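PDB 2OO3: protein involved in catabolism of external DNA from Legionella pneumophila subsp. pneumophila, which probably methylates N6 of adenosine 2030 in 23S ribosomal RNA, with S-adenosyl-L-methionine as methyl donor. Local coordinates for residues A[41-52]-A[96-104]; A[218-228]-A[268-279]. One frame throughout, in Å; residues are numbered along the deposited sequence.

How the interactions relate
Both contacts are antiparallel strand pairs of one Rossmann-like methyltransferase chain, set on opposite sides of its centre, with their own centres about 26 Å apart and their nearest atoms about 11 Å apart. Interaction 1 closes before interaction 2 opens along the sequence. Segment 41-52 leaves the main sheet at the end of strand 38-41 and pairs with 96-104; the two hold H43 and S102, both predicted to bind S-adenosyl-L-methionine, so the contact probably lines the cofactor site. The 218-228/268-279 pair forms the far edge of the main eight-stranded sheet; the I223 side chain lies about 11 Å from that of H20, another predicted binding residue. Helix 14-30, which carries H20, packs on I223 and L225.

Interaction 1 of 2, residues A[41-52]-A[96-104]; sequences ETHSGRGIYDLK and LSYYPGSPY
The Y98 ring lies with one face on the backbone of D50, whose CA stands 3.8 Å from the ring centroid and 11° off its normal, a CH-pi contact. D50 CB reaches on toward Y98 OH, and the carboxylate and ring planes are only 16° apart. I48 CD1 meets Y98 CE1 obliquely, while its other branch, CG2, approaches Y104 CD1 at 3.6 Å; chi1 of 67°, with CG1 between the backbone N and the carbonyl carbon, sends the two branches to different tyrosines. The Y49 ring turns an edge to the other segment, where Y99 O and the N of the N-cap residue G101 lie in its plane and Y49 CE2 is 3.6 Å from G101 CA. The Y99 ring carries P100 CD over one face and, at its hydroxyl, bonds H20 and Y83. Y49 and Y99 exchange two backbone hydrogen bonds as the central pair of this two-stranded antiparallel ribbon; bonds from L51 N to S97 O and from G101 N to G47 O extend it. At one end K52 NZ donates to S97 OG at 2.8 Å. At the other, E41, also bonded by Y39, sets OE2 2.9 Å from S102 OG, and a water joins that hydroxyl to H43 O. This water ties the H43 loop to the start of helix 102-109, probably helping to hold two predicted S-adenosyl-L-methionine-binding residues in place.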
loop_
_atom_site.group_PDB
_atom_site.type_symbol
_atom_site.label_atom_id
_atom_site.label_comp_id
_atom_site.label_asym_id
_atom_site.label_seq_id
_atom_site.Cartn_x
_atom_site.Cartn_y
_atom_site.Cartn_z
ATOM N N GLU A 41 3.405 -9.669 0.687
ATOM C CA GLU A 41 2.529 -9.028 -0.278
ATOM C C GLU A 41 1.707 -10.041 -1.012
ATOM O O GLU A 41 2.244 -10.992 -1.580
ATOM C CB GLU A 41 3.296 -8.189 -1.299
ATOM C CG GLU A 41 3.785 -6.861 -0.788
ATOM C CD GLU A 41 4.518 -6.085 -1.882
ATOM O OE1 GLU A 41 5.397 -5.248 -1.586
ATOM O OE2 GLU A 41 4.207 -6.349 -3.057
ATOM N N THR A 42 0.393 -9.820 -1.041
ATOM C CA THR A 42 -0.538 -10.744 -1.710
ATOM C C THR A 42 -0.617 -10.469 -3.236
ATOM O O THR A 42 -0.909 -11.360 -4.021
ATOM C CB THR A 42 -1.972 -10.604 -1.084
ATOM O OG1 THR A 42 -2.296 -9.210 -0.991
ATOM C CG2 THR A 42 -2.048 -11.168 0.354
ATOM N N HIS A 43 -0.379 -9.231 -3.660
ATOM C CA HIS A 43 -0.520 -8.857 -5.076
ATOM C C HIS A 43 0.690 -7.973 -5.433
ATOM O O HIS A 43 0.567 -6.719 -5.464
ATOM C CB HIS A 43 -1.793 -8.025 -5.328
ATOM C CG HIS A 43 -3.091 -8.695 -4.984
ATOM N ND1 HIS A 43 -3.551 -8.816 -3.691
ATOM C CD2 HIS A 43 -4.065 -9.210 -5.777
ATOM C CE1 HIS A 43 -4.739 -9.409 -3.696
ATOM N NE2 HIS A 43 -5.069 -9.669 -4.949
ATOM N N SER A 44 1.853 -8.573 -5.686
ATOM C CA SER A 44 3.079 -7.790 -5.865
ATOM C C SER A 44 3.263 -7.063 -7.206
ATOM O O SER A 44 4.056 -6.120 -7.290
ATOM C CB SER A 44 4.304 -8.667 -5.595
ATOM O OG SER A 44 4.184 -9.241 -4.317
ATOM N N GLY A 45 2.580 -7.521 -8.249
ATOM C CA GLY A 45 2.732 -6.958 -9.584
ATOM C C GLY A 45 4.138 -7.167 -10.141
ATOM O O GLY A 45 4.832 -8.100 -9.761
ATOM N N ARG A 46 4.588 -6.302 -11.035
ATOM C CA ARG A 46 5.888 -6.526 -11.666
ATOM C C ARG A 46 7.026 -5.834 -10.921
ATOM O O ARG A 46 8.197 -6.076 -11.219
ATOM C CB ARG A 46 5.851 -6.107 -13.131
ATOM C CG ARG A 46 5.559 -4.654 -13.329
ATOM C CD ARG A 46 5.662 -4.248 -14.799
ATOM N NE ARG A 46 4.763 -5.007 -15.668
ATOM C CZ ARG A 46 4.867 -5.039 -16.997
ATOM N NH1 ARG A 46 5.840 -4.354 -17.610
ATOM N NH2 ARG A 46 4.010 -5.757 -17.714
ATOM N N GLY A 47 6.705 -4.983 -9.951
ATOM C CA GLY A 47 7.740 -4.441 -9.032
ATOM C C GLY A 47 8.336 -3.078 -9.396
ATOM O O GLY A 47 8.694 -2.327 -8.529
ATOM N N ILE A 48 8.521 -2.809 -10.681
ATOM C CA ILE A 48 8.986 -1.517 -11.188
ATOM C C ILE A 48 8.182 -1.212 -12.462
ATOM O O ILE A 48 7.763 -2.127 -13.180
ATOM C CB ILE A 48 10.544 -1.462 -11.470
ATOM C CG1 ILE A 48 10.941 -2.377 -12.645
ATOM C CG2 ILE A 48 11.359 -1.841 -10.213
ATOM C CD1 ILE A 48 12.490 -2.414 -12.973
ATOM N N TYR A 49 7.952 0.069 -12.719
ATOM C CA TYR A 49 7.064 0.516 -13.809
ATOM C C TYR A 49 7.772 1.541 -14.654
ATOM O O TYR A 49 8.238 2.575 -14.140
ATOM C CB TYR A 49 5.731 1.068 -13.232
ATOM C CG TYR A 49 5.044 -0.038 -12.465
ATOM C CD1 TYR A 49 4.178 -0.929 -13.119
ATOM C CD2 TYR A 49 5.322 -0.260 -11.123
ATOM C CE1 TYR A 49 3.588 -1.979 -12.457
ATOM C CE2 TYR A 49 4.735 -1.322 -10.441
ATOM C CZ TYR A 49 3.868 -2.181 -11.130
ATOM O OH TYR A 49 3.294 -3.249 -10.488
ATOM N N ASP A 50 7.896 1.221 -15.946
ATOM C CA ASP A 50 8.478 2.096 -16.932
ATOM C C ASP A 50 7.381 3.037 -17.370
ATOM O O ASP A 50 6.392 2.608 -17.966
ATOM C CB ASP A 50 8.963 1.258 -18.110
ATOM C CG ASP A 50 9.621 2.093 -19.232
ATOM O OD1 ASP A 50 9.599 3.343 -19.212
ATOM O OD2 ASP A 50 10.164 1.450 -20.161
ATOM N N LEU A 51 7.545 4.316 -17.043
ATOM C CA LEU A 51 6.576 5.339 -17.362
ATOM C C LEU A 51 6.671 5.818 -18.826
ATOM O O LEU A 51 5.824 6.580 -19.289
ATOM C CB LEU A 51 6.779 6.533 -16.429
ATOM C CG LEU A 51 6.613 6.281 -14.928
ATOM C CD1 LEU A 51 6.842 7.607 -14.246
ATOM C CD2 LEU A 51 5.216 5.670 -14.543
ATOM N N LYS A 52 7.692 5.360 -19.539
ATOM C CA LYS A 52 7.928 5.783 -20.918
ATOM C C LYS A 52 7.673 4.717 -21.967
ATOM O O LYS A 52 7.938 4.944 -23.153
ATOM C CB LYS A 52 9.343 6.326 -21.057
ATOM C CG LYS A 52 9.455 7.715 -20.465
ATOM C CD LYS A 52 10.773 7.940 -19.755
ATOM C CE LYS A 52 11.844 8.520 -20.660
ATOM N NZ LYS A 52 12.935 9.205 -19.865
ATOM N N LEU A 96 11.257 11.900 -14.265
ATOM C CA LEU A 96 10.614 10.672 -13.862
ATOM C C LEU A 96 10.486 9.705 -15.037
ATOM O O LEU A 96 9.718 9.946 -15.979
ATOM C CB LEU A 96 9.245 11.022 -13.300
ATOM C CG LEU A 96 8.720 10.382 -12.035
ATOM C CD1 LEU A 96 9.743 10.420 -10.886
ATOM C CD2 LEU A 96 7.422 11.101 -11.644
ATOM N N SER A 97 11.250 8.620 -14.994
ATOM C CA SER A 97 11.229 7.627 -16.050
ATOM C C SER A 97 10.615 6.339 -15.542
ATOM O O SER A 97 9.962 5.642 -16.312
ATOM C CB SER A 97 12.648 7.302 -16.548
ATOM O OG SER A 97 13.219 8.427 -17.210
ATOM N N TYR A 98 10.866 6.049 -14.255
ATOM C CA TYR A 98 10.405 4.836 -13.577
ATOM C C TYR A 98 9.648 5.177 -12.312
ATOM O O TYR A 98 10.016 6.113 -11.573
ATOM C CB TYR A 98 11.588 3.904 -13.245
ATOM C CG TYR A 98 11.805 2.868 -14.335
ATOM C CD1 TYR A 98 11.378 1.551 -14.167
ATOM C CD2 TYR A 98 12.371 3.235 -15.571
ATOM C CE1 TYR A 98 11.562 0.590 -15.217
ATOM C CE2 TYR A 98 12.547 2.293 -16.613
ATOM C CZ TYR A 98 12.142 0.994 -16.421
ATOM O OH TYR A 98 12.305 0.077 -17.453
ATOM N N TYR A 99 8.595 4.419 -12.053
ATOM C CA TYR A 99 7.953 4.451 -10.741
ATOM C C TYR A 99 8.102 3.072 -10.050
ATOM O O TYR A 99 7.834 2.045 -10.683
ATOM C CB TYR A 99 6.456 4.843 -10.890
ATOM C CG TYR A 99 5.764 5.035 -9.551
ATOM C CD1 TYR A 99 5.976 6.185 -8.808
ATOM C CD2 TYR A 99 4.945 4.041 -9.016
ATOM C CE1 TYR A 99 5.356 6.365 -7.583
ATOM C CE2 TYR A 99 4.344 4.193 -7.767
ATOM C CZ TYR A 99 4.550 5.379 -7.073
ATOM O OH TYR A 99 4.011 5.547 -5.839
ATOM N N PRO A 100 8.521 3.047 -8.761
ATOM C CA PRO A 100 8.671 1.755 -8.081
ATOM C C PRO A 100 7.341 1.154 -7.649
ATOM O O PRO A 100 6.386 1.883 -7.334
ATOM C CB PRO A 100 9.535 2.084 -6.854
ATOM C CG PRO A 100 9.693 3.558 -6.799
ATOM C CD PRO A 100 8.850 4.183 -7.886
ATOM N N GLY A 101 7.260 -0.168 -7.656
ATOM C CA GLY A 101 6.088 -0.826 -7.094
ATOM C C GLY A 101 6.358 -1.037 -5.619
ATOM O O GLY A 101 7.486 -0.826 -5.171
ATOM N N SER A 102 5.347 -1.470 -4.868
ATOM C CA SER A 102 5.485 -1.713 -3.445
ATOM C C SER A 102 6.669 -2.627 -3.071
ATOM O O SER A 102 7.385 -2.340 -2.089
ATOM C CB SER A 102 4.141 -2.178 -2.827
ATOM O OG SER A 102 3.797 -3.453 -3.323
ATOM N N PRO A 103 6.940 -3.685 -3.856
ATOM C CA PRO A 103 8.127 -4.491 -3.473
ATOM C C PRO A 103 9.455 -3.701 -3.496
ATOM O O PRO A 103 10.296 -3.946 -2.658
ATOM C CB PRO A 103 8.174 -5.577 -4.574
ATOM C CG PRO A 103 6.794 -5.690 -5.047
ATOM C CD PRO A 103 6.296 -4.258 -5.065
ATOM N N TYR A 104 9.607 -2.765 -4.439
ATOM C CA TYR A 104 10.801 -1.920 -4.523
ATOM C C TYR A 104 10.915 -0.989 -3.312
ATOM O O TYR A 104 12.011 -0.807 -2.766
ATOM C CB TYR A 104 10.813 -1.140 -5.856
ATOM C CG TYR A 104 12.173 -0.589 -6.214
ATOM C CD1 TYR A 104 13.029 -1.296 -7.071
ATOM C CD2 TYR A 104 12.593 0.648 -5.734
ATOM C CE1 TYR A 104 14.314 -0.813 -7.387
ATOM C CE2 TYR A 104 13.872 1.169 -6.088
ATOM C CZ TYR A 104 14.712 0.419 -6.900
ATOM O OH TYR A 104 15.950 0.907 -7.243
HETATM O O HOH W 1 1.695 -5.129 -3.273
#

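Interaction 2 of 2, residues A[218-228]-A[268-279]; sequences SKSVRIELHLN and SSSYMIESGSKL. With SO4 (sulfate ion), chain C.
R222 and E274 meet obliquely across the strands, their guanidinium and carboxylate planes 58° apart. E274 OE1 lies in the guanidinium plane and takes both NE (3.2 Å) and NH2 (2.7 Å) of R222, each from above the carboxylate plane and from the same face. M272 CE sits over the centre of the guanidinium, 3.2 Å from R222 CZ; bends at chi2 (89°) and chi3 (92°) fold the methyl back over that face. Along its own strand R222 donates from NH1 to E224 OE2 at 2.9 Å, in the guanidinium plane, and Y198 also bonds that oxygen. The other oxygen, E224 OE1, accepts from H226 NE2 on its anti side. V221 and I273 lie side by side on the opposite face, CG2 to CG2 at 3.7 Å, where helix 249-263 packs on I273 and Y271. Paired backbone bonds at R222-E274, E224-M272 and H226-S270 make a regular antiparallel ladder, and N228 ND2 ends it by donating to S268 O and S270 OG. At the other end S218 N, K219 NZ and K278 NZ hold a sulfate, probably from the crystallisation liquor. The in-plane carboxylates of E224 and E274 fix the guanidinium's orientation, limit its rotation and probably balance its charge, fastening edge strand 270-275 to its neighbour through side chains as well as backbone.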
loop_
_atom_site.group_PDB
_atom_site.type_symbol
_atom_site.label_atom_id
_atom_site.label_comp_id
_atom_site.label_asym_id
_atom_site.label_seq_id
_atom_site.Cartn_x
_atom_site.Cartn_y
_atom_site.Cartn_z
ATOM N N SER A 218 -11.499 -4.108 16.169
ATOM C CA SER A 218 -11.729 -2.723 16.518
ATOM C C SER A 218 -10.417 -1.964 16.706
ATOM O O SER A 218 -10.418 -0.736 16.939
ATOM C CB SER A 218 -12.483 -2.681 17.838
ATOM O OG SER A 218 -11.749 -3.460 18.763
ATOM N N LYS A 219 -9.286 -2.658 16.629
ATOM C CA LYS A 219 -8.008 -1.930 16.727
ATOM C C LYS A 219 -7.625 -1.610 15.288
ATOM O O LYS A 219 -6.772 -2.296 14.681
ATOM C CB LYS A 219 -6.901 -2.767 17.375
ATOM C CG LYS A 219 -7.116 -3.108 18.855
ATOM C CD LYS A 219 -5.838 -3.752 19.420
ATOM C CE LYS A 219 -6.142 -4.991 20.221
ATOM N NZ LYS A 219 -6.402 -6.178 19.356
ATOM N N SER A 220 -8.277 -0.599 14.730
ATOM C CA SER A 220 -8.221 -0.386 13.280
ATOM C C SER A 220 -8.206 1.107 12.973
ATOM O O SER A 220 -8.648 1.931 13.798
ATOM C CB SER A 220 -9.469 -1.019 12.648
ATOM O OG SER A 220 -10.637 -0.311 13.065
ATOM N N VAL A 221 -7.671 1.470 11.816
ATOM C CA VAL A 221 -7.841 2.818 11.312
ATOM C C VAL A 221 -8.186 2.720 9.832
ATOM O O VAL A 221 -7.675 1.836 9.102
ATOM C CB VAL A 221 -6.631 3.765 11.644
ATOM C CG1 VAL A 221 -5.323 3.302 10.957
ATOM C CG2 VAL A 221 -6.936 5.191 11.221
ATOM N N ARG A 222 -9.097 3.584 9.404
ATOM C CA ARG A 222 -9.461 3.671 8.008
ATOM C C ARG A 222 -9.040 5.048 7.538
ATOM O O ARG A 222 -9.317 6.031 8.229
ATOM C CB ARG A 222 -10.978 3.496 7.872
ATOM C CG ARG A 222 -11.516 4.218 6.660
ATOM C CD ARG A 222 -12.840 3.700 6.220
ATOM N NE ARG A 222 -13.958 4.189 6.992
ATOM C CZ ARG A 222 -15.058 4.748 6.456
ATOM N NH1 ARG A 222 -15.191 4.930 5.137
ATOM N NH2 ARG A 222 -16.041 5.130 7.251
ATOM N N ILE A 223 -8.317 5.125 6.418
ATOM C CA ILE A 223 -7.959 6.403 5.831
ATOM C C ILE A 223 -8.480 6.454 4.386
ATOM O O ILE A 223 -8.513 5.428 3.689
ATOM C CB ILE A 223 -6.438 6.648 5.920
ATOM C CG1 ILE A 223 -5.680 5.644 5.043
ATOM C CG2 ILE A 223 -5.987 6.551 7.402
ATOM C CD1 ILE A 223 -4.157 5.969 4.873
ATOM N N GLU A 224 -8.964 7.619 3.951
ATOM C CA GLU A 224 -9.463 7.728 2.583
ATOM C C GLU A 224 -9.070 9.076 2.027
ATOM O O GLU A 224 -8.889 10.019 2.777
ATOM C CB GLU A 224 -10.989 7.555 2.498
ATOM C CG GLU A 224 -11.468 6.188 2.925
ATOM C CD GLU A 224 -12.953 5.941 2.644
ATOM O OE1 GLU A 224 -13.652 6.891 2.198
ATOM O OE2 GLU A 224 -13.404 4.807 2.894
ATOM N N LEU A 225 -8.929 9.126 0.713
ATOM C CA LEU A 225 -8.560 10.320 -0.027
ATOM C C LEU A 225 -9.550 10.387 -1.177
ATOM O O LEU A 225 -9.687 9.433 -1.934
ATOM C CB LEU A 225 -7.121 10.154 -0.555
ATOM C CG LEU A 225 -6.491 11.245 -1.420
ATOM C CD1 LEU A 225 -6.356 12.553 -0.664
ATOM C CD2 LEU A 225 -5.113 10.806 -1.929
ATOM N N HIS A 226 -10.233 11.510 -1.312
ATOM C CA HIS A 226 -11.284 11.644 -2.283
ATOM C C HIS A 226 -10.976 12.834 -3.184
ATOM O O HIS A 226 -10.743 13.963 -2.710
ATOM C CB HIS A 226 -12.623 11.809 -1.579
ATOM C CG HIS A 226 -13.044 10.604 -0.806
ATOM N ND1 HIS A 226 -13.393 9.415 -1.412
ATOM C CD2 HIS A 226 -13.183 10.401 0.523
ATOM C CE1 HIS A 226 -13.716 8.528 -0.486
ATOM N NE2 HIS A 226 -13.594 9.102 0.695
ATOM N N LEU A 227 -10.962 12.573 -4.491
ATOM C CA LEU A 227 -10.685 13.626 -5.440
ATOM C C LEU A 227 -11.867 14.599 -5.638
ATOM O O LEU A 227 -11.658 15.743 -6.026
ATOM C CB LEU A 227 -10.286 13.027 -6.786
ATOM C CG LEU A 227 -9.013 12.205 -6.845
ATOM C CD1 LEU A 227 -8.871 11.648 -8.274
ATOM C CD2 LEU A 227 -7.805 13.045 -6.459
ATOM N N ASN A 228 -13.078 14.117 -5.396
ATOM C CA ASN A 228 -14.325 14.872 -5.577
ATOM C C ASN A 228 -14.463 15.561 -6.922
ATOM O O ASN A 228 -14.723 16.776 -6.966
ATOM C CB ASN A 228 -14.570 15.836 -4.414
ATOM C CG ASN A 228 -14.526 15.124 -3.069
ATOM O OD1 ASN A 228 -15.164 14.099 -2.889
ATOM N ND2 ASN A 228 -13.772 15.662 -2.137
ATOM N N SER A 268 -10.953 21.188 -3.843
ATOM C CA SER A 268 -12.123 20.275 -3.878
ATOM C C SER A 268 -11.890 18.897 -3.243
ATOM O O SER A 268 -12.830 18.246 -2.763
ATOM C CB SER A 268 -12.606 20.079 -5.318
ATOM O OG SER A 268 -13.090 21.291 -5.863
ATOM N N SER A 269 -10.645 18.445 -3.256
ATOM C CA SER A 269 -10.331 17.118 -2.730
ATOM C C SER A 269 -10.465 17.125 -1.216
ATOM O O SER A 269 -10.449 18.204 -0.583
ATOM C CB SER A 269 -8.928 16.669 -3.163
ATOM O OG SER A 269 -7.934 17.514 -2.603
ATOM N N SER A 270 -10.668 15.938 -0.629
ATOM C CA SER A 270 -10.869 15.825 0.823
ATOM C C SER A 270 -10.281 14.494 1.273
ATOM O O SER A 270 -9.930 13.669 0.437
ATOM C CB SER A 270 -12.354 15.899 1.208
ATOM O OG SER A 270 -13.091 14.830 0.617
ATOM N N TYR A 271 -10.191 14.305 2.580
ATOM C CA TYR A 271 -9.687 13.065 3.163
ATOM C C TYR A 271 -10.498 12.831 4.431
ATOM O O TYR A 271 -11.166 13.751 4.961
ATOM C CB TYR A 271 -8.166 13.173 3.487
ATOM C CG TYR A 271 -7.856 14.023 4.709
ATOM C CD1 TYR A 271 -7.846 13.460 5.988
ATOM C CD2 TYR A 271 -7.578 15.397 4.588
ATOM C CE1 TYR A 271 -7.583 14.235 7.126
ATOM C CE2 TYR A 271 -7.309 16.193 5.730
ATOM C CZ TYR A 271 -7.314 15.599 6.982
ATOM O OH TYR A 271 -7.062 16.355 8.115
ATOM N N MET A 272 -10.430 11.607 4.932
ATOM C CA MET A 272 -10.947 11.296 6.243
ATOM C C MET A 272 -10.087 10.215 6.893
ATOM O O MET A 272 -9.366 9.464 6.219
ATOM C CB MET A 272 -12.397 10.820 6.135
ATOM C CG MET A 272 -12.568 9.474 5.413
ATOM S SD MET A 272 -12.486 8.002 6.491
ATOM C CE MET A 272 -14.221 7.831 6.862
ATOM N N ILE A 273 -10.174 10.148 8.209
ATOM C CA ILE A 273 -9.456 9.198 9.025
ATOM C C ILE A 273 -10.482 8.814 10.085
ATOM O O ILE A 273 -11.112 9.704 10.697
ATOM C CB ILE A 273 -8.253 9.828 9.751
ATOM C CG1 ILE A 273 -7.241 10.394 8.768
ATOM C CG2 ILE A 273 -7.521 8.789 10.628
ATOM C CD1 ILE A 273 -6.223 11.231 9.474
ATOM N N GLU A 274 -10.683 7.516 10.269
ATOM C CA GLU A 274 -11.620 7.026 11.260
ATOM C C GLU A 274 -10.999 5.840 11.967
ATOM O O GLU A 274 -10.588 4.873 11.332
ATOM C CB GLU A 274 -12.895 6.602 10.552
ATOM C CG GLU A 274 -13.839 5.725 11.315
ATOM C CD GLU A 274 -15.156 5.604 10.565
ATOM O OE1 GLU A 274 -15.340 4.610 9.825
ATOM O OE2 GLU A 274 -15.961 6.558 10.659
ATOM N N SER A 275 -10.935 5.901 13.287
ATOM C CA SER A 275 -10.360 4.795 13.997
ATOM C C SER A 275 -11.434 3.969 14.687
ATOM O O SER A 275 -12.527 4.469 15.038
ATOM C CB SER A 275 -9.352 5.319 14.989
ATOM O OG SER A 275 -10.021 6.173 15.896
ATOM N N GLY A 276 -11.120 2.693 14.885
ATOM C CA GLY A 276 -12.044 1.776 15.534
ATOM C C GLY A 276 -12.277 2.106 16.988
ATOM O O GLY A 276 -11.630 2.997 17.561
ATOM N N SER A 277 -13.170 1.350 17.617
ATOM C CA SER A 277 -13.572 1.664 18.987
ATOM C C SER A 277 -12.457 1.474 19.996
ATOM O O SER A 277 -12.550 1.967 21.127
ATOM C CB SER A 277 -14.780 0.849 19.372
ATOM O OG SER A 277 -14.499 -0.527 19.257
ATOM N N LYS A 278 -11.401 0.769 19.581
ATOM C CA LYS A 278 -10.305 0.444 20.473
ATOM C C LYS A 278 -8.990 1.072 19.995
ATOM O O LYS A 278 -7.901 0.561 20.289
ATOM C CB LYS A 278 -10.186 -1.082 20.647
ATOM C CG LYS A 278 -11.386 -1.710 21.373
ATOM C CD LYS A 278 -11.267 -3.251 21.497
ATOM C CE LYS A 278 -12.604 -3.841 21.865
ATOM N NZ LYS A 278 -12.528 -5.319 21.912
ATOM N N LEU A 279 -9.094 2.190 19.283
ATOM C CA LEU A 279 -7.896 2.810 18.697
ATOM C C LEU A 279 -7.846 4.319 18.857
ATOM O O LEU A 279 -8.830 5.043 18.582
ATOM C CB LEU A 279 -7.721 2.400 17.220
ATOM C CG LEU A 279 -6.344 2.183 16.566
ATOM C CD1 LEU A 279 -5.593 3.495 16.357
ATOM C CD2 LEU A 279 -5.487 1.171 17.333
HETATM S S SO4 C . -10.279 -6.681 18.917
HETATM O O1 SO4 C . -9.132 -6.009 18.318
HETATM O O2 SO4 C . -10.299 -8.068 18.453
HETATM O O3 SO4 C . -10.127 -6.645 20.370
HETATM O O4 SO4 C . -11.534 -6.052 18.522
HETATM O O HOH W 2 -11.401 1.880 11.504
#